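Fimbrin (Schizosaccharomyces pombe, PDB 1RT8) binds and crosslinks actin filaments, associating with actin structures involved in developing and maintaining cell polarity and playing roles in cytokinesis, mating and spore formation. Local coordinates at residues 10-13 against 14-17; 159-162 against 163-166; 355-358 against 359-362. All blocks are in the same frame, centred on the assembly; numbering follows the deposited sequence.

Contact 1 (10-13 against 14-17); sequences NEEE and RREF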
ATOM      1  N   ASN A  10       4.283 -22.321   5.942  1.00 52.69           N
ATOM      2  CA  ASN A  10       4.479 -23.070   4.706  1.00 51.67           C
ATOM      3  C   ASN A  10       5.946 -23.135   4.279  1.00 51.50           C
ATOM      4  O   ASN A  10       6.579 -22.108   4.036  1.00 52.73           O
ATOM      5  CB  ASN A  10       3.648 -22.439   3.591  1.00 50.37           C
ATOM      6  CG  ASN A  10       3.809 -23.157   2.270  1.00 49.86           C
ATOM      7  OD1 ASN A  10       4.896 -23.179   1.687  1.00 48.85           O
ATOM      8  ND2 ASN A  10       2.724 -23.751   1.790  1.00 48.67           N
ATOM      9  N   GLU A  11       6.466 -24.352   4.169  1.00 51.42           N
ATOM     10  CA  GLU A  11       7.860 -24.589   3.789  1.00 51.58           C
ATOM     11  C   GLU A  11       8.301 -23.880   2.510  1.00 50.34           C
ATOM     12  O   GLU A  11       9.331 -23.201   2.494  1.00 51.07           O
ATOM     13  CB  GLU A  11       8.115 -26.093   3.614  1.00 53.48           C
ATOM     14  CG  GLU A  11       7.901 -26.957   4.864  1.00 58.68           C
ATOM     15  CD  GLU A  11       6.466 -26.899   5.381  1.00 61.36           C
ATOM     16  OE1 GLU A  11       5.526 -26.871   4.547  1.00 62.73           O
ATOM     17  OE2 GLU A  11       6.266 -26.883   6.622  1.00 62.70           O
ATOM     18  N   GLU A  12       7.535 -24.045   1.436  1.00 47.72           N
ATOM     19  CA  GLU A  12       7.891 -23.437   0.159  1.00 46.27           C
ATOM     20  C   GLU A  12       7.833 -21.920   0.177  1.00 45.33           C
ATOM     21  O   GLU A  12       8.738 -21.254  -0.334  1.00 44.09           O
ATOM     22  CB  GLU A  12       6.989 -23.968  -0.953  1.00 46.28           C
ATOM     23  CG  GLU A  12       7.035 -25.480  -1.112  1.00 48.56           C
ATOM     24  CD  GLU A  12       7.179 -25.900  -2.561  1.00 48.50           C
ATOM     25  OE1 GLU A  12       8.263 -25.678  -3.145  1.00 47.98           O
ATOM     26  OE2 GLU A  12       6.202 -26.443  -3.118  1.00 50.95           O
ATOM     27  N   GLU A  13       6.765 -21.373   0.745  1.00 44.31           N
ATOM     28  CA  GLU A  13       6.630 -19.926   0.821  1.00 44.78           C
ATOM     29  C   GLU A  13       7.874 -19.340   1.477  1.00 44.00           C
ATOM     30  O   GLU A  13       8.481 -18.403   0.957  1.00 43.51           O
ATOM     31  CB  GLU A  13       5.380 -19.551   1.616  1.00 44.88           C
ATOM     32  CG  GLU A  13       4.098 -19.643   0.811  1.00 43.77           C
ATOM     33  CD  GLU A  13       2.859 -19.475   1.665  1.00 45.94           C
ATOM     34  OE1 GLU A  13       2.854 -18.587   2.545  1.00 46.28           O
ATOM     35  OE2 GLU A  13       1.883 -20.225   1.448  1.00 46.82           O
ATOM     36  N   ARG A  14       8.265 -19.912   2.610  1.00 44.99           N
ATOM     37  CA  ARG A  14       9.446 -19.436   3.321  1.00 45.17           C
ATOM     38  C   ARG A  14      10.687 -19.541   2.448  1.00 44.22           C
ATOM     39  O   ARG A  14      11.446 -18.581   2.317  1.00 42.17           O
ATOM     40  CB  ARG A  14       9.653 -20.237   4.608  1.00 47.79           C
ATOM     41  CG  ARG A  14      10.913 -19.853   5.376  1.00 49.95           C
ATOM     42  CD  ARG A  14      10.934 -20.511   6.743  1.00 53.42           C
ATOM     43  NE  ARG A  14      10.710 -21.951   6.652  1.00 56.62           N
ATOM     44  CZ  ARG A  14      11.542 -22.803   6.062  1.00 58.48           C
ATOM     45  NH1 ARG A  14      12.666 -22.368   5.507  1.00 59.36           N
ATOM     46  NH2 ARG A  14      11.245 -24.097   6.021  1.00 60.20           N
ATOM     47  N   ARG A  15      10.889 -20.708   1.843  1.00 44.55           N
ATOM     48  CA  ARG A  15      12.053 -20.919   0.992  1.00 44.40           C
ATOM     49  C   ARG A  15      12.097 -19.941  -0.172  1.00 43.65           C
ATOM     50  O   ARG A  15      13.074 -19.207  -0.345  1.00 44.02           O
ATOM     51  CB  ARG A  15      12.073 -22.349   0.439  1.00 46.96           C
ATOM     52  CG  ARG A  15      13.283 -22.636  -0.441  1.00 48.63           C
ATOM     53  CD  ARG A  15      13.242 -24.011  -1.109  1.00 49.70           C
ATOM     54  NE  ARG A  15      13.326 -25.122  -0.164  1.00 51.28           N
ATOM     55  CZ  ARG A  15      12.296 -25.605   0.525  1.00 52.71           C
ATOM     56  NH1 ARG A  15      11.088 -25.076   0.376  1.00 54.82           N
ATOM     57  NH2 ARG A  15      12.471 -26.625   1.355  1.00 52.58           N
ATOM     58  N   GLU A  16      11.032 -19.929  -0.967  1.00 42.32           N
ATOM     59  CA  GLU A  16      10.963 -19.055  -2.130  1.00 40.21           C
ATOM     60  C   GLU A  16      11.048 -17.574  -1.773  1.00 38.60           C
ATOM     61  O   GLU A  16      11.759 -16.823  -2.436  1.00 38.92           O
ATOM     62  CB  GLU A  16       9.686 -19.340  -2.934  1.00 39.40           C
ATOM     63  CG  GLU A  16       9.556 -20.785  -3.423  1.00 40.36           C
ATOM     64  CD  GLU A  16      10.825 -21.303  -4.098  1.00 39.33           C
ATOM     65  OE1 GLU A  16      11.433 -20.561  -4.891  1.00 37.73           O
ATOM     66  OE2 GLU A  16      11.210 -22.460  -3.837  1.00 39.92           O
ATOM     67  N   PHE A  17      10.335 -17.147  -0.731  1.00 38.07           N
ATOM     68  CA  PHE A  17      10.383 -15.737  -0.336  1.00 37.53           C
ATOM     69  C   PHE A  17      11.812 -15.337   0.022  1.00 37.52           C
ATOM     70  O   PHE A  17      12.295 -14.279  -0.386  1.00 37.87           O
ATOM     71  CB  PHE A  17       9.453 -15.473   0.858  1.00 37.08           C
ATOM     72  CG  PHE A  17       7.989 -15.565   0.525  1.00 36.49           C
ATOM     73  CD1 PHE A  17       7.036 -15.612   1.535  1.00 36.55           C
ATOM     74  CD2 PHE A  17       7.560 -15.607  -0.798  1.00 38.06           C
ATOM     75  CE1 PHE A  17       5.681 -15.703   1.235  1.00 36.92           C
ATOM     76  CE2 PHE A  17       6.202 -15.696  -1.108  1.00 38.35           C
ATOM     77  CZ  PHE A  17       5.263 -15.746  -0.088  1.00 36.55           C
TER
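Asn10 caps the N terminus of helix 11-25, the opening helix of the first calponin-homology domain, and its carbonyl begins the helical bonding by accepting from Arg14 N. Its side chain serves as well. CG stands anti to the backbone N (chi1 180°), which brings OD1 back over the first turn, where Glu13 N donates to Asn10 OD1 at 2.8 Å in a nearly straight bond. That N-H, which has no carbonyl one turn earlier in the helix to bind, is thus satisfied by the cap. From here the ladder runs on: Arg15 N to Glu11 O (3.0 Å), Glu16 N to Glu12 O (2.7 Å) and Phe17 N to Glu13 O (2.8 Å).

The charged ends mostly find their partners farther off. Glu12 OE1 and OE2 accept from the hydroxyls of Thr239 and Thr241, and Glu13 divides its carboxylate between a salt bridge to Lys249 and a hydrogen bond from Asn247, so two acids of the first turn tie this helix to the second calponin-homology domain. Arg15 makes its salt bridge with Glu40, and Arg14 NH1 a weak hydrogen bond to Thr39 O. Glu12 OE1 and Arg15 NH1 remain 4.6 Å apart, the oxygen well out of the guanidinium plane, and only their charges are felt. Glu12 OE1 also faces a like charge, Glu16 OE2, at 4.4 Å; the threonine bond probably eases that repulsion.

Phe17 turns inward beside Glu13, its ring reaching Leu121, Val124 and Ile128 of helix 117-131 and Leu250 of helix 248-261. With chi1 at -70° Phe17 CG sits beside its own backbone N, and Glu13 O comes over one face near the rim, 2.9 Å from Phe17 CG, while Glu13 CB meets Phe17 CE1 at 3.9 Å.

Contact 2 (159-162 against 163-166); sequences RLPP and EKIL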
ATOM      1  N   ARG A 159      -5.638   0.424 -11.129  1.00 43.57           N
ATOM      2  CA  ARG A 159      -5.629   0.639  -9.686  1.00 44.38           C
ATOM      3  C   ARG A 159      -6.233  -0.557  -8.966  1.00 42.50           C
ATOM      4  O   ARG A 159      -6.369  -0.559  -7.746  1.00 42.18           O
ATOM      5  CB  ARG A 159      -6.371   1.926  -9.320  1.00 46.97           C
ATOM      6  CG  ARG A 159      -5.540   3.157  -9.624  1.00 51.51           C
ATOM      7  CD  ARG A 159      -6.239   4.437  -9.246  1.00 55.73           C
ATOM      8  NE  ARG A 159      -7.467   4.636 -10.003  1.00 58.28           N
ATOM      9  CZ  ARG A 159      -8.097   5.802 -10.091  1.00 60.31           C
ATOM     10  NH1 ARG A 159      -7.601   6.866  -9.468  1.00 60.63           N
ATOM     11  NH2 ARG A 159      -9.217   5.905 -10.798  1.00 60.11           N
ATOM     12  N   LEU A 160      -6.586  -1.579  -9.740  1.00 41.76           N
ATOM     13  CA  LEU A 160      -7.156  -2.799  -9.193  1.00 38.65           C
ATOM     14  C   LEU A 160      -6.034  -3.605  -8.554  1.00 38.36           C
ATOM     15  O   LEU A 160      -4.857  -3.366  -8.825  1.00 35.22           O
ATOM     16  CB  LEU A 160      -7.795  -3.627 -10.305  1.00 39.60           C
ATOM     17  CG  LEU A 160      -9.002  -3.035 -11.023  1.00 39.06           C
ATOM     18  CD1 LEU A 160      -9.391  -3.949 -12.175  1.00 41.13           C
ATOM     19  CD2 LEU A 160     -10.153  -2.885 -10.041  1.00 40.77           C
ATOM     20  N   PRO A 161      -6.380  -4.566  -7.685  1.00 38.51           N
ATOM     21  CA  PRO A 161      -5.309  -5.355  -7.069  1.00 37.81           C
ATOM     22  C   PRO A 161      -4.702  -6.284  -8.127  1.00 38.05           C
ATOM     23  O   PRO A 161      -5.331  -6.547  -9.152  1.00 36.66           O
ATOM     24  CB  PRO A 161      -6.031  -6.105  -5.954  1.00 38.75           C
ATOM     25  CG  PRO A 161      -7.425  -6.284  -6.515  1.00 40.19           C
ATOM     26  CD  PRO A 161      -7.702  -4.942  -7.153  1.00 38.70           C
ATOM     27  N   PRO A 162      -3.471  -6.776  -7.894  1.00 38.05           N
ATOM     28  CA  PRO A 162      -2.757  -7.676  -8.812  1.00 37.71           C
ATOM     29  C   PRO A 162      -3.625  -8.790  -9.414  1.00 37.17           C
ATOM     30  O   PRO A 162      -3.686  -8.952 -10.637  1.00 36.65           O
ATOM     31  CB  PRO A 162      -1.637  -8.239  -7.940  1.00 38.35           C
ATOM     32  CG  PRO A 162      -1.327  -7.094  -7.031  1.00 39.54           C
ATOM     33  CD  PRO A 162      -2.699  -6.579  -6.652  1.00 37.14           C
ATOM     34  N   GLU A 163      -4.298  -9.549  -8.552  1.00 35.93           N
ATOM     35  CA  GLU A 163      -5.146 -10.652  -9.001  1.00 34.00           C
ATOM     36  C   GLU A 163      -6.216 -10.259 -10.020  1.00 34.80           C
ATOM     37  O   GLU A 163      -6.555 -11.050 -10.906  1.00 33.86           O
ATOM     38  CB  GLU A 163      -5.822 -11.335  -7.801  1.00 35.86           C
ATOM     39  CG  GLU A 163      -4.851 -11.900  -6.760  1.00 32.62           C
ATOM     40  CD  GLU A 163      -4.547 -10.915  -5.636  1.00 33.18           C
ATOM     41  OE1 GLU A 163      -4.709  -9.689  -5.841  1.00 34.01           O
ATOM     42  OE2 GLU A 163      -4.132 -11.364  -4.548  1.00 33.10           O
ATOM     43  N   LYS A 164      -6.746  -9.042  -9.914  1.00 33.92           N
ATOM     44  CA  LYS A 164      -7.798  -8.629 -10.833  1.00 35.21           C
ATOM     45  C   LYS A 164      -7.319  -8.037 -12.148  1.00 35.00           C
ATOM     46  O   LYS A 164      -8.120  -7.734 -13.035  1.00 32.59           O
ATOM     47  CB  LYS A 164      -8.766  -7.688 -10.121  1.00 36.15           C
ATOM     48  CG  LYS A 164      -9.570  -8.424  -9.060  1.00 41.26           C
ATOM     49  CD  LYS A 164     -10.478  -7.505  -8.263  1.00 45.75           C
ATOM     50  CE  LYS A 164     -11.146  -8.274  -7.129  1.00 47.52           C
ATOM     51  NZ  LYS A 164     -12.038  -7.409  -6.312  1.00 48.68           N
ATOM     52  N   ILE A 165      -6.010  -7.877 -12.280  1.00 35.82           N
ATOM     53  CA  ILE A 165      -5.444  -7.371 -13.524  1.00 36.23           C
ATOM     54  C   ILE A 165      -4.880  -8.567 -14.289  1.00 34.88           C
ATOM     55  O   ILE A 165      -4.983  -8.649 -15.512  1.00 34.48           O
ATOM     56  CB  ILE A 165      -4.307  -6.360 -13.257  1.00 38.33           C
ATOM     57  CG1 ILE A 165      -4.888  -5.063 -12.692  1.00 38.54           C
ATOM     58  CG2 ILE A 165      -3.538  -6.080 -14.547  1.00 37.79           C
ATOM     59  CD1 ILE A 165      -3.837  -4.030 -12.324  1.00 41.81           C
ATOM     60  N   LEU A 166      -4.296  -9.503 -13.550  1.00 33.10           N
ATOM     61  CA  LEU A 166      -3.702 -10.683 -14.153  1.00 31.66           C
ATOM     62  C   LEU A 166      -4.725 -11.716 -14.645  1.00 32.71           C
ATOM     63  O   LEU A 166      -4.522 -12.342 -15.684  1.00 31.58           O
ATOM     64  CB  LEU A 166      -2.716 -11.311 -13.170  1.00 31.43           C
ATOM     65  CG  LEU A 166      -1.462 -10.464 -12.893  1.00 31.32           C
ATOM     66  CD1 LEU A 166      -0.625 -11.087 -11.772  1.00 27.66           C
ATOM     67  CD2 LEU A 166      -0.642 -10.360 -14.177  1.00 30.01           C
TER
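A Pro-Pro step, Pro161-Pro162, leads the chain into helix 162-176, the first long helix of the second calponin-homology domain, and the turn it makes with Glu163 to Leu166 starts the helical bonding. Prolines suit such a start, because a backbone nitrogen in the first turn has no earlier carbonyl of the helix to bind. Their carbonyls do the work instead. Pro161 O accepts from Lys164 N at 3.0 Å, with a weak, longer bond from Ile165 N. Pro162 O accepts twice: Leu166 N comes in nearly end-on at 3.0 Å, while Ile165 N, also at 3.0 Å, stands 57° out of the carbonyl plane.

Side chains pack against the turn. Lys164 crosses the Pro161 ring at a slant, its CD 3.7 Å from Pro161 CG; the chain is extended beyond CG, which carries the ammonium group onward past the ring. Next to it Leu160 CB rests against Ile165 CG1 at 4.0 Å. Glu163 lies alongside Pro162, and a bend at chi2 (93°) swings OE1 back to 3.8 Å from Pro162 CD. That same oxygen holds Arg129 in a salt bridge.

A bound sulfate, probably from the crystallisation liquor, lies about 3 Å from the side chain of Pro161. Arg129 of helix 117-131 also touches both proline rings, so the turn rests against the last long helix of the first domain; on the inner side Leu166 packs on Val255, Ala256 and Phe259 of helix 248-261, and Pro161 reaches His304 in the second actin-binding region.

Contact 3 (355-358 against 359-362); sequences AVDL and GKNQ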
ATOM      1  N   ALA A 355     -25.688   8.913   5.759  1.00 28.43           N
ATOM      2  CA  ALA A 355     -24.275   9.165   5.990  1.00 28.55           C
ATOM      3  C   ALA A 355     -24.019  10.655   6.226  1.00 29.77           C
ATOM      4  O   ALA A 355     -23.240  11.027   7.101  1.00 29.02           O
ATOM      5  CB  ALA A 355     -23.458   8.674   4.804  1.00 26.00           C
ATOM      6  N   VAL A 356     -24.670  11.505   5.437  1.00 29.03           N
ATOM      7  CA  VAL A 356     -24.505  12.951   5.570  1.00 29.07           C
ATOM      8  C   VAL A 356     -25.036  13.462   6.909  1.00 29.55           C
ATOM      9  O   VAL A 356     -24.394  14.292   7.557  1.00 28.53           O
ATOM     10  CB  VAL A 356     -25.195  13.685   4.396  1.00 27.61           C
ATOM     11  CG1 VAL A 356     -25.298  15.180   4.673  1.00 28.53           C
ATOM     12  CG2 VAL A 356     -24.372  13.460   3.119  1.00 27.29           C
ATOM     13  N   ASP A 357     -26.191  12.953   7.334  1.00 29.82           N
ATOM     14  CA  ASP A 357     -26.773  13.364   8.608  1.00 28.43           C
ATOM     15  C   ASP A 357     -25.905  12.935   9.796  1.00 29.52           C
ATOM     16  O   ASP A 357     -25.762  13.680  10.767  1.00 30.67           O
ATOM     17  CB  ASP A 357     -28.183  12.798   8.763  1.00 30.39           C
ATOM     18  CG  ASP A 357     -29.219  13.595   7.993  1.00 30.19           C
ATOM     19  OD1 ASP A 357     -28.915  14.726   7.569  1.00 29.91           O
ATOM     20  OD2 ASP A 357     -30.348  13.096   7.822  1.00 35.90           O
ATOM     21  N   LEU A 358     -25.337  11.738   9.731  1.00 28.80           N
ATOM     22  CA  LEU A 358     -24.468  11.273  10.811  1.00 29.74           C
ATOM     23  C   LEU A 358     -23.266  12.197  10.912  1.00 30.01           C
ATOM     24  O   LEU A 358     -22.676  12.351  11.980  1.00 28.63           O
ATOM     25  CB  LEU A 358     -23.997   9.847  10.554  1.00 29.56           C
ATOM     26  CG  LEU A 358     -25.039   8.764  10.814  1.00 30.04           C
ATOM     27  CD1 LEU A 358     -24.517   7.431  10.323  1.00 27.04           C
ATOM     28  CD2 LEU A 358     -25.364   8.713  12.314  1.00 30.03           C
ATOM     29  N   GLY A 359     -22.907  12.805   9.783  1.00 29.66           N
ATOM     30  CA  GLY A 359     -21.793  13.732   9.750  1.00 28.27           C
ATOM     31  C   GLY A 359     -22.212  15.042  10.380  1.00 29.56           C
ATOM     32  O   GLY A 359     -21.467  15.643  11.156  1.00 27.35           O
ATOM     33  N   LYS A 360     -23.421  15.490  10.054  1.00 29.52           N
ATOM     34  CA  LYS A 360     -23.922  16.730  10.614  1.00 30.91           C
ATOM     35  C   LYS A 360     -24.055  16.574  12.129  1.00 30.50           C
ATOM     36  O   LYS A 360     -23.687  17.473  12.879  1.00 30.72           O
ATOM     37  CB  LYS A 360     -25.269  17.092   9.974  1.00 31.58           C
ATOM     38  CG  LYS A 360     -25.142  17.468   8.501  1.00 29.77           C
ATOM     39  CD  LYS A 360     -26.461  17.918   7.901  1.00 31.76           C
ATOM     40  CE  LYS A 360     -26.267  18.500   6.496  1.00 29.51           C
ATOM     41  NZ  LYS A 360     -27.560  18.967   5.899  1.00 30.57           N
ATOM     42  N   ASN A 361     -24.559  15.429  12.576  1.00 30.86           N
ATOM     43  CA  ASN A 361     -24.707  15.184  14.011  1.00 33.45           C
ATOM     44  C   ASN A 361     -23.366  15.270  14.723  1.00 35.37           C
ATOM     45  O   ASN A 361     -23.283  15.761  15.853  1.00 34.28           O
ATOM     46  CB  ASN A 361     -25.304  13.801  14.280  1.00 35.66           C
ATOM     47  CG  ASN A 361     -26.762  13.714  13.898  1.00 36.80           C
ATOM     48  OD1 ASN A 361     -27.478  14.708  13.943  1.00 39.60           O
ATOM     49  ND2 ASN A 361     -27.212  12.517  13.531  1.00 38.78           N
ATOM     50  N   GLN A 362     -22.318  14.792  14.055  1.00 34.34           N
ATOM     51  CA  GLN A 362     -20.984  14.797  14.631  1.00 34.07           C
ATOM     52  C   GLN A 362     -20.254  16.133  14.538  1.00 33.39           C
ATOM     53  O   GLN A 362     -19.091  16.240  14.931  1.00 34.21           O
ATOM     54  CB  GLN A 362     -20.150  13.697  13.995  1.00 34.35           C
ATOM     55  CG  GLN A 362     -20.522  12.319  14.489  1.00 35.44           C
ATOM     56  CD  GLN A 362     -19.643  11.241  13.906  1.00 36.10           C
ATOM     57  OE1 GLN A 362     -18.498  11.499  13.528  1.00 35.67           O
ATOM     58  NE2 GLN A 362     -20.163  10.017  13.849  1.00 36.33           N
TER
HETATM   59  O   HOH W   1     -28.825  16.398   5.747  1.00 45.74           O
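The carboxamide of Asn361 lies across the carbonyl oxygen of Asp357, which sits off one face of the amide, 3.3 Å from Asn361 CG. Asn361 ND2 is as near to that oxygen but is badly angled for a bond; Asn361 N donates to Asp357 O at 2.8 Å. Gln362 does something similar one residue on. Leu358 O lies off one face of its amide, well displaced from the centre, 3.8 Å from Gln362 CD, while Gln362 N donates to Leu358 O at 3.2 Å from well above the carbonyl plane. These are the final turns of helix 345-361 in the third calponin-homology domain, and the tilted last bond fits a chain that is leaving the helix.

Along the outer side, Lys360 runs back up the helix. Its chain, extended beyond CG, lays CE alongside Val356 CG1 at 3.9 Å and carries the ammonium group toward the Asp357 carboxylate. The opposite charges do not touch: Asp357 OD1 and Lys360 NZ are 4.8 Å apart. A water spans the gap, accepting from Lys360 NZ at 2.9 Å and donating to Asp357 OD1 at a short 2.5 Å. The water links the two side-chain ends on an exposed flank, where Asp357 also touches a crystal neighbour.

Gly359 N donates to Ala355 O, and weakly to Val356 O as well. Ala355 and Leu358 turn to the inside of the domain and pack on Leu317 of helix 314-323; Leu358 also meets Tyr320 of that helix and the loop residues Thr327 and Val328, and Gln362 closes the row against Tyr320 and Thr327.

How the contacts relate
The three contacts follow one another along the chain, each in a separate calponin-homology domain: contact 1 starts helix 11-25, contact 2 starts helix 162-176, and contact 3 ends helix 345-361. Contacts 1 and 2 share the first actin-binding region, their centres about 23 Å apart; both lean on helices 117-131 and 248-261, and each has partners in the other domain of that region. Contact 3 belongs to the second region, about 34 Å from contact 2 and, on the opposite side of the chain's centre, 48 Å from contact 1, centre to centre. No two contacts touch. Their spread spans both actin-binding halves of the compact, largely helical crosslinking core.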